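Long-range contacts in sortase family protein (Streptococcus agalactiae, PDB 4D7W), which is a class C sortase that probably links pilin subunits covalently by transpeptidation during assembly of the type 2b pilus: residues 2-7 with 74-79; 39-44 with 91-96; 64-69 with 133-138; 106-111 with 158-163. One frame throughout, in Å; residues are numbered along the deposited sequence.

Contact 1: residues 2-7 with 74-79; sequences SRAIMD and KLPLYH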
loop_
_atom_site.group_PDB
_atom_site.type_symbol
_atom_site.label_atom_id
_atom_site.label_comp_id
_atom_site.label_asym_id
_atom_site.label_seq_id
_atom_site.Cartn_x
_atom_site.Cartn_y
_atom_site.Cartn_z
ATOM N N SER A 2 1.499 -10.145 -14.865
ATOM C CA SER A 2 2.636 -9.868 -13.993
ATOM C C SER A 2 3.785 -9.265 -14.791
ATOM O O SER A 2 4.922 -9.224 -14.323
ATOM C CB SER A 2 3.093 -11.141 -13.275
ATOM O OG SER A 2 3.423 -12.169 -14.198
ATOM N N ARG A 3 3.476 -8.804 -16.000
ATOM C CA ARG A 3 4.448 -8.114 -16.846
ATOM C C ARG A 3 4.849 -6.761 -16.248
ATOM O O ARG A 3 5.986 -6.308 -16.417
ATOM C CB ARG A 3 3.893 -7.920 -18.264
ATOM C CG ARG A 3 4.876 -7.274 -19.232
ATOM C CD ARG A 3 4.319 -7.167 -20.652
ATOM N NE ARG A 3 3.165 -6.271 -20.754
ATOM C CZ ARG A 3 3.240 -4.942 -20.830
ATOM N NH1 ARG A 3 4.419 -4.335 -20.807
ATOM N NH2 ARG A 3 2.132 -4.217 -20.922
ATOM N N ALA A 4 3.909 -6.111 -15.563
ATOM C CA ALA A 4 4.201 -4.853 -14.890
ATOM C C ALA A 4 5.283 -5.088 -13.842
ATOM O O ALA A 4 6.219 -4.283 -13.667
ATOM C CB ALA A 4 2.939 -4.278 -14.256
ATOM N N ILE A 5 5.170 -6.211 -13.149
ATOM C CA ILE A 5 6.122 -6.493 -12.087
ATOM C C ILE A 5 7.481 -6.826 -12.688
ATOM O O ILE A 5 8.507 -6.326 -12.226
ATOM C CB ILE A 5 5.638 -7.627 -11.174
ATOM C CG1 ILE A 5 4.368 -7.184 -10.432
ATOM C CG2 ILE A 5 6.731 -8.015 -10.188
ATOM C CD1 ILE A 5 3.794 -8.225 -9.498
ATOM N N MET A 6 7.488 -7.652 -13.729
ATOM C CA MET A 6 8.735 -7.988 -14.416
ATOM C C MET A 6 9.456 -6.743 -14.924
ATOM O O MET A 6 10.659 -6.595 -14.718
ATOM C CB MET A 6 8.472 -8.943 -15.583
ATOM C CG MET A 6 8.068 -10.347 -15.153
ATOM S SD MET A 6 8.051 -11.540 -16.514
ATOM C CE MET A 6 6.721 -10.898 -17.540
ATOM N N ASP A 7 8.714 -5.856 -15.584
ATOM C CA ASP A 7 9.266 -4.600 -16.101
ATOM C C ASP A 7 9.831 -3.721 -14.988
ATOM O O ASP A 7 10.863 -3.072 -15.150
ATOM C CB ASP A 7 8.198 -3.814 -16.870
ATOM C CG ASP A 7 7.794 -4.486 -18.173
ATOM O OD1 ASP A 7 8.593 -5.283 -18.715
ATOM O OD2 ASP A 7 6.673 -4.209 -18.657
ATOM N N LYS A 74 0.144 -11.752 -5.891
ATOM C CA LYS A 74 1.326 -10.948 -6.135
ATOM C C LYS A 74 0.910 -9.925 -7.179
ATOM O O LYS A 74 0.650 -10.285 -8.328
ATOM C CB LYS A 74 2.504 -11.801 -6.613
ATOM C CG LYS A 74 3.813 -11.025 -6.659
ATOM C CD LYS A 74 5.003 -11.900 -7.052
ATOM C CE LYS A 74 5.305 -11.817 -8.554
ATOM N NZ LYS A 74 6.723 -12.176 -8.893
ATOM N N LEU A 75 0.790 -8.667 -6.765
ATOM C CA LEU A 75 0.264 -7.612 -7.635
ATOM C C LEU A 75 1.082 -6.346 -7.530
ATOM O O LEU A 75 1.638 -6.044 -6.463
ATOM C CB LEU A 75 -1.191 -7.288 -7.289
ATOM C CG LEU A 75 -2.280 -8.312 -7.586
ATOM C CD1 LEU A 75 -3.558 -7.918 -6.863
ATOM C CD2 LEU A 75 -2.526 -8.396 -9.072
ATOM N N PRO A 76 1.148 -5.591 -8.635
ATOM C CA PRO A 76 1.825 -4.287 -8.642
ATOM C C PRO A 76 1.036 -3.232 -7.871
ATOM O O PRO A 76 -0.198 -3.234 -7.924
ATOM C CB PRO A 76 1.910 -3.940 -10.139
ATOM C CG PRO A 76 0.780 -4.718 -10.781
ATOM C CD PRO A 76 0.654 -5.987 -9.971
ATOM N N LEU A 77 1.750 -2.362 -7.161
ATOM C CA LEU A 77 1.180 -1.273 -6.361
ATOM C C LEU A 77 1.320 0.052 -7.073
ATOM O O LEU A 77 2.435 0.425 -7.420
ATOM C CB LEU A 77 1.898 -1.134 -5.012
ATOM C CG LEU A 77 1.681 -2.176 -3.935
ATOM C CD1 LEU A 77 2.517 -1.796 -2.716
ATOM C CD2 LEU A 77 0.204 -2.250 -3.584
ATOM N N TYR A 78 0.229 0.791 -7.246
ATOM C CA TYR A 78 0.326 2.078 -7.929
ATOM C C TYR A 78 -0.014 3.275 -7.032
ATOM O O TYR A 78 -0.744 3.142 -6.051
ATOM C CB TYR A 78 -0.582 2.072 -9.169
ATOM C CG TYR A 78 -0.064 1.180 -10.286
ATOM C CD1 TYR A 78 -0.361 -0.174 -10.310
ATOM C CD2 TYR A 78 0.742 1.692 -11.305
ATOM C CE1 TYR A 78 0.112 -1.002 -11.321
ATOM C CE2 TYR A 78 1.229 0.870 -12.311
ATOM C CZ TYR A 78 0.902 -0.477 -12.308
ATOM O OH TYR A 78 1.365 -1.308 -13.288
ATOM N N HIS A 79 0.512 4.449 -7.388
ATOM C CA HIS A 79 0.064 5.710 -6.803
ATOM C C HIS A 79 -1.443 5.890 -6.966
ATOM O O HIS A 79 -1.978 5.716 -8.057
ATOM C CB HIS A 79 0.764 6.914 -7.456
ATOM C CG HIS A 79 2.223 7.053 -7.111
ATOM N ND1 HIS A 79 3.208 6.310 -7.723
ATOM C CD2 HIS A 79 2.861 7.868 -6.237
ATOM C CE1 HIS A 79 4.391 6.657 -7.242
ATOM N NE2 HIS A 79 4.210 7.600 -6.335
#
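Ile5 and Ala4 belong to the N-terminal helix 3-13, which packs on the outside of the sortase beta-barrel, and here they rest on strand 73-79 at Pro76. The local axes approach to 7.9 Å and are inclined at 68°, so the helix lies across the strand and offers it a short patch of its surface. Ile5 buries the most surface in the contact. Its CG1 branch stands anti to the carbonyl carbon (chi1 -65°) and continues extended to CD1, which reaches the backbone between Lys74 and Pro76. Ile5 CD1 lies 3.9 Å from Pro76 CD, and the two side chains cross at about a right angle. The aliphatic part of Lys74 completes this seat, with Lys74 CG 4.0 Å from Ile5 CD1; Tyr65 of the neighbouring strand 62-68 also touches Ile5. One residue earlier, Ala4 CB sits 4.1 Å from Pro76 CG, and the phenol oxygen Tyr78 OH comes to 3.5 Å from the same methyl. A small alanine suits a place where the helix comes this near. Proline suits the strand because it presents a compact apolar ring to the helix, while its backbone still pairs with Ile90 in the sheet. No hydrogen bond joins the two segments. Since carbon packing makes up most of the contact, its hold on the helix rests mainly on burial of apolar surface and on complementary shape, with little directional restraint.

Contact 2: residues 39-44 with 91-96; sequences MKWHMT and GHLEGS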
loop_
_atom_site.group_PDB
_atom_site.type_symbol
_atom_site.label_atom_id
_atom_site.label_comp_id
_atom_site.label_asym_id
_atom_site.label_seq_id
_atom_site.Cartn_x
_atom_site.Cartn_y
_atom_site.Cartn_z
ATOM N N MET A 39 -3.254 11.941 8.736
ATOM C CA MET A 39 -3.616 11.582 7.371
ATOM C C MET A 39 -3.913 12.828 6.568
ATOM O O MET A 39 -4.528 13.772 7.066
ATOM C CB MET A 39 -4.827 10.654 7.352
ATOM C CG MET A 39 -4.538 9.300 7.952
ATOM S SD MET A 39 -3.364 8.378 6.949
ATOM C CE MET A 39 -3.449 6.753 7.684
ATOM N N LYS A 40 -3.483 12.832 5.318
ATOM C CA LYS A 40 -3.665 13.999 4.479
ATOM C C LYS A 40 -4.892 13.833 3.596
ATOM O O LYS A 40 -4.776 13.748 2.380
ATOM C CB LYS A 40 -2.407 14.245 3.642
ATOM C CG LYS A 40 -1.156 14.473 4.504
ATOM C CD LYS A 40 -0.008 15.097 3.729
ATOM C CE LYS A 40 -0.245 16.571 3.471
ATOM N NZ LYS A 40 -0.226 17.389 4.711
ATOM N N TRP A 41 -6.064 13.783 4.222
ATOM C CA TRP A 41 -7.337 13.733 3.506
ATOM C C TRP A 41 -7.532 14.947 2.580
ATOM O O TRP A 41 -8.131 14.829 1.515
ATOM C CB TRP A 41 -8.515 13.653 4.494
ATOM C CG TRP A 41 -8.384 12.587 5.558
ATOM C CD1 TRP A 41 -8.217 12.782 6.902
ATOM C CD2 TRP A 41 -8.405 11.167 5.362
ATOM N NE1 TRP A 41 -8.128 11.573 7.552
ATOM C CE2 TRP A 41 -8.243 10.567 6.631
ATOM C CE3 TRP A 41 -8.534 10.346 4.239
ATOM C CZ2 TRP A 41 -8.205 9.185 6.802
ATOM C CZ3 TRP A 41 -8.505 8.977 4.413
ATOM C CH2 TRP A 41 -8.338 8.408 5.686
ATOM N N HIS A 42 -7.024 16.108 2.989
ATOM C CA HIS A 42 -7.248 17.347 2.242
ATOM C C HIS A 42 -6.054 17.733 1.375
ATOM O O HIS A 42 -5.654 18.899 1.347
ATOM C CB HIS A 42 -7.567 18.500 3.197
ATOM C CG HIS A 42 -8.792 18.281 4.026
ATOM N ND1 HIS A 42 -9.134 19.104 5.078
ATOM C CD2 HIS A 42 -9.758 17.335 3.960
ATOM C CE1 HIS A 42 -10.258 18.673 5.624
ATOM N NE2 HIS A 42 -10.657 17.600 4.964
ATOM N N MET A 43 -5.506 16.760 0.656
ATOM C CA MET A 43 -4.277 16.943 -0.113
ATOM C C MET A 43 -4.377 18.035 -1.184
ATOM O O MET A 43 -5.281 18.017 -2.018
ATOM C CB MET A 43 -3.890 15.611 -0.746
ATOM C CG MET A 43 -2.615 15.619 -1.540
ATOM S SD MET A 43 -1.987 13.946 -1.776
ATOM C CE MET A 43 -0.738 13.885 -0.514
ATOM N N THR A 44 -3.434 18.976 -1.161
ATOM C CA THR A 44 -3.393 20.074 -2.132
ATOM C C THR A 44 -2.727 19.640 -3.439
ATOM O O THR A 44 -2.106 18.580 -3.488
ATOM C CB THR A 44 -2.633 21.297 -1.573
ATOM O OG1 THR A 44 -1.230 21.013 -1.541
ATOM C CG2 THR A 44 -3.104 21.634 -0.177
ATOM N N GLY A 91 -4.126 -0.182 -5.388
ATOM C CA GLY A 91 -3.881 1.237 -5.306
ATOM C C GLY A 91 -3.407 1.639 -3.927
ATOM O O GLY A 91 -3.733 0.996 -2.927
ATOM N N HIS A 92 -2.636 2.718 -3.869
ATOM C CA HIS A 92 -2.235 3.276 -2.583
ATOM C C HIS A 92 -3.036 4.545 -2.284
ATOM O O HIS A 92 -3.054 5.462 -3.092
ATOM C CB HIS A 92 -0.733 3.551 -2.583
ATOM C CG HIS A 92 -0.283 4.376 -1.424
ATOM N ND1 HIS A 92 -0.103 5.740 -1.514
ATOM C CD2 HIS A 92 0.002 4.036 -0.146
ATOM C CE1 HIS A 92 0.272 6.205 -0.336
ATOM N NE2 HIS A 92 0.348 5.192 0.510
ATOM N N LEU A 93 -3.711 4.600 -1.133
ATOM C CA LEU A 93 -4.521 5.776 -0.773
ATOM C C LEU A 93 -3.638 7.022 -0.639
ATOM O O LEU A 93 -2.753 7.079 0.215
ATOM C CB LEU A 93 -5.290 5.539 0.531
ATOM C CG LEU A 93 -6.462 6.482 0.817
ATOM C CD1 LEU A 93 -7.493 6.404 -0.284
ATOM C CD2 LEU A 93 -7.125 6.168 2.157
ATOM N N GLU A 94 -3.908 8.030 -1.465
ATOM C CA GLU A 94 -2.913 9.063 -1.761
ATOM C C GLU A 94 -2.520 9.894 -0.532
ATOM O O GLU A 94 -1.392 10.395 -0.446
ATOM C CB GLU A 94 -3.434 9.983 -2.880
ATOM C CG GLU A 94 -4.519 10.936 -2.422
ATOM C CD GLU A 94 -4.822 12.038 -3.443
ATOM O OE1 GLU A 94 -4.248 11.992 -4.554
ATOM O OE2 GLU A 94 -5.629 12.950 -3.124
ATOM N N GLY A 95 -3.435 10.035 0.418
ATOM C CA GLY A 95 -3.135 10.803 1.617
ATOM C C GLY A 95 -2.519 10.018 2.764
ATOM O O GLY A 95 -2.332 10.567 3.855
ATOM N N SER A 96 -2.205 8.741 2.537
ATOM C CA SER A 96 -1.625 7.912 3.596
ATOM C C SER A 96 -0.118 7.820 3.440
ATOM O O SER A 96 0.437 8.267 2.445
ATOM C CB SER A 96 -2.261 6.507 3.615
ATOM O OG SER A 96 -1.993 5.748 2.442
#
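Met39 begins a loop between helices 34-37 and 45-52 that lies against a type I beta turn, Leu93 to Ser96, just beyond strand 90-92 of the sortase barrel. The thioether is the part of Met39 that reaches over: bent at chi2 (-67°), the chain sets SD 3.8 Å from Ser96 CA, and the flexible, apolar side chain goes on to touch His106 and Ile108. Lys40 supplies the polar link. Its backbone N donates to Gly95 O over 2.9 Å in a nearly straight bond, 167° at the hydrogen, while its ammonium group leads away to a salt bridge with Glu47. The carbonyl of Lys40 faces the turn as well, with O 3.5 Å from Gly95 CA in a CA-H...O contact. Glycine, with no side chain, lets Lys40 O come this close to the backbone. Trp41 turns its indole back so that CZ3 meets Leu93 CD2 at 3.9 Å, and Met39 CB covers part of one indole face. Further on, Met43 points at the turn, its CG anti to the backbone N (chi1 -178°). The sulfur slides across the carboxylate end of Glu94, whose OE2 forms a salt bridge with Arg48 of helix 45-52. Sulfur and terminal methyl adapt to this mixed surface: Met43 SD lies 3.8 Å from Glu94 CD, and Met43 CE ends 3.6 Å from Glu94 O.

Contact 3: residues 64-69 with 133-138; sequences GYISIP and WTVSIL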
loop_
_atom_site.group_PDB
_atom_site.type_symbol
_atom_site.label_atom_id
_atom_site.label_comp_id
_atom_site.label_asym_id
_atom_site.label_seq_id
_atom_site.Cartn_x
_atom_site.Cartn_y
_atom_site.Cartn_z
ATOM N N GLY A 64 6.103 -0.586 -6.831
ATOM C CA GLY A 64 6.549 -1.873 -6.332
ATOM C C GLY A 64 5.394 -2.865 -6.357
ATOM O O GLY A 64 4.474 -2.717 -7.141
ATOM N N TYR A 65 5.445 -3.887 -5.514
ATOM C CA TYR A 65 4.435 -4.920 -5.562
ATOM C C TYR A 65 4.239 -5.555 -4.202
ATOM O O TYR A 65 5.149 -5.572 -3.366
ATOM C CB TYR A 65 4.789 -5.987 -6.605
ATOM C CG TYR A 65 6.095 -6.723 -6.395
ATOM C CD1 TYR A 65 7.303 -6.211 -6.880
ATOM C CD2 TYR A 65 6.121 -7.956 -5.746
ATOM C CE1 TYR A 65 8.500 -6.903 -6.702
ATOM C CE2 TYR A 65 7.318 -8.653 -5.557
ATOM C CZ TYR A 65 8.500 -8.124 -6.039
ATOM O OH TYR A 65 9.683 -8.819 -5.845
ATOM N N ILE A 66 3.034 -6.075 -3.995
ATOM C CA ILE A 66 2.665 -6.689 -2.732
ATOM C C ILE A 66 2.521 -8.198 -2.910
ATOM O O ILE A 66 2.084 -8.671 -3.958
ATOM C CB ILE A 66 1.355 -6.103 -2.179
ATOM C CG1 ILE A 66 1.034 -6.699 -0.807
ATOM C CG2 ILE A 66 0.212 -6.323 -3.167
ATOM C CD1 ILE A 66 -0.245 -6.146 -0.204
ATOM N N SER A 67 2.911 -8.940 -1.878
ATOM C CA SER A 67 2.875 -10.404 -1.892
ATOM C C SER A 67 2.131 -10.917 -0.679
ATOM O O SER A 67 2.471 -10.561 0.455
ATOM C CB SER A 67 4.285 -10.997 -1.896
ATOM O OG SER A 67 4.962 -10.695 -3.094
ATOM N N ILE A 68 1.127 -11.751 -0.922
ATOM C CA ILE A 68 0.319 -12.324 0.143
ATOM C C ILE A 68 0.214 -13.821 -0.077
ATOM O O ILE A 68 -0.820 -14.315 -0.557
ATOM C CB ILE A 68 -1.085 -11.708 0.190
ATOM C CG1 ILE A 68 -0.997 -10.192 0.021
ATOM C CG2 ILE A 68 -1.787 -12.081 1.491
ATOM C CD1 ILE A 68 -2.334 -9.512 0.037
ATOM N N PRO A 69 1.292 -14.541 0.266
ATOM C CA PRO A 69 1.493 -15.976 0.038
ATOM C C PRO A 69 0.297 -16.818 0.423
ATOM O O PRO A 69 -0.001 -17.783 -0.269
ATOM C CB PRO A 69 2.689 -16.300 0.936
ATOM C CG PRO A 69 3.487 -15.038 0.922
ATOM C CD PRO A 69 2.462 -13.925 0.922
ATOM N N TRP A 133 2.234 -10.382 5.189
ATOM C CA TRP A 133 2.481 -10.068 3.780
ATOM C C TRP A 133 3.740 -9.194 3.657
ATOM O O TRP A 133 4.306 -8.733 4.660
ATOM C CB TRP A 133 1.268 -9.389 3.131
ATOM C CG TRP A 133 1.011 -7.975 3.568
ATOM C CD1 TRP A 133 1.538 -6.847 3.024
ATOM C CD2 TRP A 133 0.128 -7.545 4.612
ATOM N NE1 TRP A 133 1.058 -5.735 3.673
ATOM C CE2 TRP A 133 0.182 -6.136 4.648
ATOM C CE3 TRP A 133 -0.711 -8.214 5.515
ATOM C CZ2 TRP A 133 -0.557 -5.380 5.565
ATOM C CZ3 TRP A 133 -1.448 -7.463 6.422
ATOM C CH2 TRP A 133 -1.360 -6.061 6.442
ATOM N N THR A 134 4.212 -9.023 2.431
ATOM C CA THR A 134 5.358 -8.167 2.170
ATOM C C THR A 134 5.044 -7.237 1.008
ATOM O O THR A 134 4.259 -7.578 0.114
ATOM C CB THR A 134 6.618 -8.971 1.832
ATOM O OG1 THR A 134 6.405 -9.698 0.619
ATOM C CG2 THR A 134 6.975 -9.944 2.954
ATOM N N VAL A 135 5.625 -6.046 1.056
ATOM C CA VAL A 135 5.661 -5.167 -0.093
ATOM C C VAL A 135 7.133 -5.056 -0.484
ATOM O O VAL A 135 8.020 -4.969 0.375
ATOM C CB VAL A 135 5.032 -3.777 0.195
ATOM C CG1 VAL A 135 3.530 -3.915 0.486
ATOM C CG2 VAL A 135 5.695 -3.144 1.360
ATOM N N SER A 136 7.388 -5.124 -1.782
ATOM C CA SER A 136 8.740 -5.043 -2.300
ATOM C C SER A 136 8.860 -3.724 -3.018
ATOM O O SER A 136 8.063 -3.428 -3.901
ATOM C CB SER A 136 9.034 -6.214 -3.226
ATOM O OG SER A 136 8.743 -7.429 -2.552
ATOM N N ILE A 137 9.826 -2.919 -2.600
ATOM C CA ILE A 137 9.990 -1.575 -3.138
ATOM C C ILE A 137 11.472 -1.402 -3.457
ATOM O O ILE A 137 12.323 -1.539 -2.580
ATOM C CB ILE A 137 9.476 -0.518 -2.142
ATOM C CG1 ILE A 137 7.946 -0.636 -1.992
ATOM C CG2 ILE A 137 9.868 0.884 -2.576
ATOM C CD1 ILE A 137 7.429 -0.080 -0.712
ATOM N N LEU A 138 11.784 -1.156 -4.727
ATOM C CA LEU A 138 13.172 -1.161 -5.175
ATOM C C LEU A 138 13.816 -2.512 -4.829
ATOM O O LEU A 138 13.264 -3.578 -5.136
ATOM C CB LEU A 138 13.946 0.002 -4.546
ATOM C CG LEU A 138 13.322 1.360 -4.896
ATOM C CD1 LEU A 138 14.130 2.498 -4.339
ATOM C CD2 LEU A 138 13.170 1.506 -6.403
HETATM O O HOH W 1 6.465 -8.397 -1.978
#
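Tyr65 and Ser67 pair with Ser136 and Thr134 in an antiparallel ladder between two neighbouring strands, 62-68 and 132-137. Both hydrogen-bonded pairs make two backbone bonds each: Ser136 N gives to Tyr65 O at 2.8 Å and Tyr65 N returns one to Ser136 O, while Ser67 N to Thr134 O is also 2.8 Å. Between them, Ile66 faces Val135 as a non-hydrogen-bonded pair, with CA atoms 4.3 Å apart. The ladder is part of the closed beta-barrel of the sortase fold, in which strand 62-68 is flanked on its other edge by strand 73-79. Ile66, Val135 and Trp133 share the face turned into the barrel, where branched and aromatic side chains fill the interior; Ile66 CD1 packs 3.8 Å from Trp133 CD1 and also meets Leu171, while the indole NH bonds to Gln169. The other face is more polar. Tyr65 CG sits between backbone N and carbonyl carbon (chi1 60°), which brings the ring across to Ser136. Ser136 CB then stands over the ring face, 3.7 Å from the centroid of Tyr65, as a CH-pi contact. Beside it a water gathers the small hydroxyls, bonded to Ser67 OG at 3.0 Å and to Thr134 OG1 at 2.9 Å. At the start of the ladder, Gly64 has backbone angles (phi 140°, psi -155°) that call for glycine, and its CA comes 3.3 Å from Ser136 O.

Contact 4: residues 106-111 with 158-163; sequences HSILSG and RDLQIV. With EDO (1,2-ethanediol), chain B.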
loop_
_atom_site.group_PDB
_atom_site.type_symbol
_atom_site.label_atom_id
_atom_site.label_comp_id
_atom_site.label_asym_id
_atom_site.label_seq_id
_atom_site.Cartn_x
_atom_site.Cartn_y
_atom_site.Cartn_z
ATOM N N HIS A 106 1.234 5.222 8.627
ATOM C CA HIS A 106 0.141 4.297 8.371
ATOM C C HIS A 106 -0.149 4.373 6.888
ATOM O O HIS A 106 -0.636 5.381 6.392
ATOM C CB HIS A 106 -1.104 4.630 9.206
ATOM C CG HIS A 106 -2.175 3.575 9.133
ATOM N ND1 HIS A 106 -3.296 3.591 9.936
ATOM C CD2 HIS A 106 -2.290 2.475 8.349
ATOM C CE1 HIS A 106 -4.062 2.550 9.644
ATOM N NE2 HIS A 106 -3.479 1.862 8.678
ATOM N N SER A 107 0.240 3.319 6.188
ATOM C CA SER A 107 0.037 3.202 4.759
ATOM C C SER A 107 -1.252 2.421 4.501
ATOM O O SER A 107 -1.510 1.412 5.161
ATOM C CB SER A 107 1.232 2.488 4.121
ATOM O OG SER A 107 1.169 2.567 2.709
ATOM N N ILE A 108 -2.048 2.870 3.538
ATOM C CA ILE A 108 -3.305 2.200 3.211
ATOM C C ILE A 108 -3.336 1.789 1.742
ATOM O O ILE A 108 -3.144 2.628 0.857
ATOM C CB ILE A 108 -4.505 3.091 3.504
ATOM C CG1 ILE A 108 -4.541 3.458 4.985
ATOM C CG2 ILE A 108 -5.825 2.377 3.126
ATOM C CD1 ILE A 108 -5.522 4.575 5.321
ATOM N N LEU A 109 -3.578 0.501 1.505
ATOM C CA LEU A 109 -3.594 -0.092 0.179
ATOM C C LEU A 109 -4.990 -0.632 -0.121
ATOM O O LEU A 109 -5.569 -1.344 0.697
ATOM C CB LEU A 109 -2.578 -1.217 0.091
ATOM C CG LEU A 109 -1.147 -0.847 0.467
ATOM C CD1 LEU A 109 -0.231 -2.028 0.205
ATOM C CD2 LEU A 109 -0.720 0.385 -0.311
ATOM N N SER A 110 -5.510 -0.310 -1.299
ATOM C CA SER A 110 -6.903 -0.616 -1.647
ATOM C C SER A 110 -7.008 -1.454 -2.925
ATOM O O SER A 110 -6.252 -1.261 -3.886
ATOM C CB SER A 110 -7.680 0.690 -1.802
ATOM O OG SER A 110 -9.043 0.464 -2.106
ATOM N N GLY A 111 -7.952 -2.393 -2.940
ATOM C CA GLY A 111 -8.131 -3.231 -4.105
ATOM C C GLY A 111 -9.569 -3.717 -4.166
ATOM O O GLY A 111 -10.187 -3.997 -3.122
ATOM N N ARG A 158 -12.107 5.668 11.582
ATOM C CA ARG A 158 -11.491 5.598 12.900
ATOM C C ARG A 158 -10.289 4.674 12.950
ATOM O O ARG A 158 -9.350 4.912 13.718
ATOM C CB ARG A 158 -12.519 5.146 13.935
ATOM C CG ARG A 158 -13.620 6.158 14.203
ATOM C CD ARG A 158 -14.587 5.634 15.252
ATOM N NE ARG A 158 -15.365 4.515 14.736
ATOM C CZ ARG A 158 -16.311 3.884 15.419
ATOM N NH1 ARG A 158 -16.600 4.257 16.659
ATOM N NH2 ARG A 158 -16.973 2.879 14.864
ATOM N N ASP A 159 -10.315 3.620 12.141
ATOM C CA ASP A 159 -9.218 2.664 12.137
ATOM C C ASP A 159 -8.159 3.012 11.099
ATOM O O ASP A 159 -7.211 2.255 10.898
ATOM C CB ASP A 159 -9.740 1.257 11.888
ATOM C CG ASP A 159 -10.849 0.878 12.843
ATOM O OD1 ASP A 159 -10.565 0.790 14.057
ATOM O OD2 ASP A 159 -11.996 0.674 12.384
ATOM N N LEU A 160 -8.318 4.161 10.453
ATOM C CA LEU A 160 -7.449 4.523 9.340
ATOM C C LEU A 160 -6.702 5.825 9.643
ATOM O O LEU A 160 -6.621 6.714 8.803
ATOM C CB LEU A 160 -8.267 4.635 8.055
ATOM C CG LEU A 160 -8.921 3.327 7.591
ATOM C CD1 LEU A 160 -9.881 3.558 6.437
ATOM C CD2 LEU A 160 -7.874 2.295 7.201
ATOM N N GLN A 161 -6.154 5.931 10.856
ATOM C CA GLN A 161 -5.480 7.158 11.269
ATOM C C GLN A 161 -4.013 6.908 11.603
ATOM O O GLN A 161 -3.593 5.768 11.798
ATOM C CB GLN A 161 -6.194 7.783 12.482
ATOM C CG GLN A 161 -7.691 8.033 12.269
ATOM C CD GLN A 161 -7.971 9.097 11.213
ATOM O OE1 GLN A 161 -7.157 9.999 10.987
ATOM N NE2 GLN A 161 -9.130 8.997 10.561
ATOM N N ILE A 162 -3.228 7.983 11.659
ATOM C CA ILE A 162 -1.832 7.869 12.060
ATOM C C ILE A 162 -1.785 7.644 13.544
ATOM O O ILE A 162 -2.476 8.341 14.284
ATOM C CB ILE A 162 -1.021 9.133 11.728
ATOM C CG1 ILE A 162 -0.973 9.346 10.211
ATOM C CG2 ILE A 162 0.365 9.036 12.360
ATOM C CD1 ILE A 162 -0.191 8.292 9.451
ATOM N N VAL A 163 -0.978 6.675 13.981
ATOM C CA VAL A 163 -0.757 6.446 15.398
ATOM C C VAL A 163 0.729 6.681 15.685
ATOM O O VAL A 163 1.586 6.042 15.078
ATOM C CB VAL A 163 -1.172 5.021 15.836
ATOM C CG1 VAL A 163 -0.836 4.782 17.306
ATOM C CG2 VAL A 163 -2.651 4.800 15.585
HETATM C C1 EDO B . -5.855 3.846 14.327
HETATM O O1 EDO B . -6.779 4.315 13.342
HETATM C C2 EDO B . -4.947 2.801 13.696
HETATM O O2 EDO B . -5.716 1.635 13.422
#
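His106 ND1 donates to the backbone oxygen Gln161 O at 2.9 Å, and the bond is nearly straight at the hydrogen (169°). The acceptor lies in the imidazole plane, although the donor stands well above the plane of the carbonyl. Along the same ring edge, His106 CE1 approaches Asp159 O to 3.4 Å. The ring swings out from strand 105-115 because CG stands opposite the backbone N (chi1 -171°), and so it meets the connection that leads into strand 167-175, the strand carrying TLVTC, which matches the TLXTC signature of sortases. Apolar contacts flank the bond: Ile108 CD1 meets Leu160 CD2 at 3.8 Å, the side chains set nearly perpendicular to each other, and Ile162 CD1 packs 3.8 Å from His106 CB. Farther out, the Gln161 amide reaches back to Leu157 O. An ethanediol, probably from the crystallisation liquor, occupies a niche of the loop backbone: its O1 donates to Arg158 O at 2.7 Å and accepts from Gln161 N. Histidine suits the place because its ND1 can serve the loop carbonyl while NE2 bonds to Thr170 of the neighbouring strand 167-175. Bonds at both nitrogens would be expected to favour one ring orientation, and they tie an irregular loop to the sheet.

All four contacts reach one curled sheet, the sortase barrel. Contacts 1 and 3 lie with centres about 10 Å apart, sharing the antiparallel neighbours 62-68 and 73-79; contacts 2 and 4, also about 10 Å apart, share neighbouring strands 90-92 and 105-115. Between these pairs, contacts 2 and 3 are about 20 Å apart, on opposite sides of the chain's centre. Leu109 of contact 4 connects the two pairs through the barrel interior, its CD1 touching Leu77 of contact 1 as well as Ile66 and Val135 of contact 3. Along the chain, contacts 1, 2 and 3 interleave, whereas contact 4 opens after contacts 1 and 2 have closed and crosses contact 3. Contacts 1 and 2 thus join N-terminal elements to the barrel, contact 3 forms part of its wall, and contact 4 ties down a later loop.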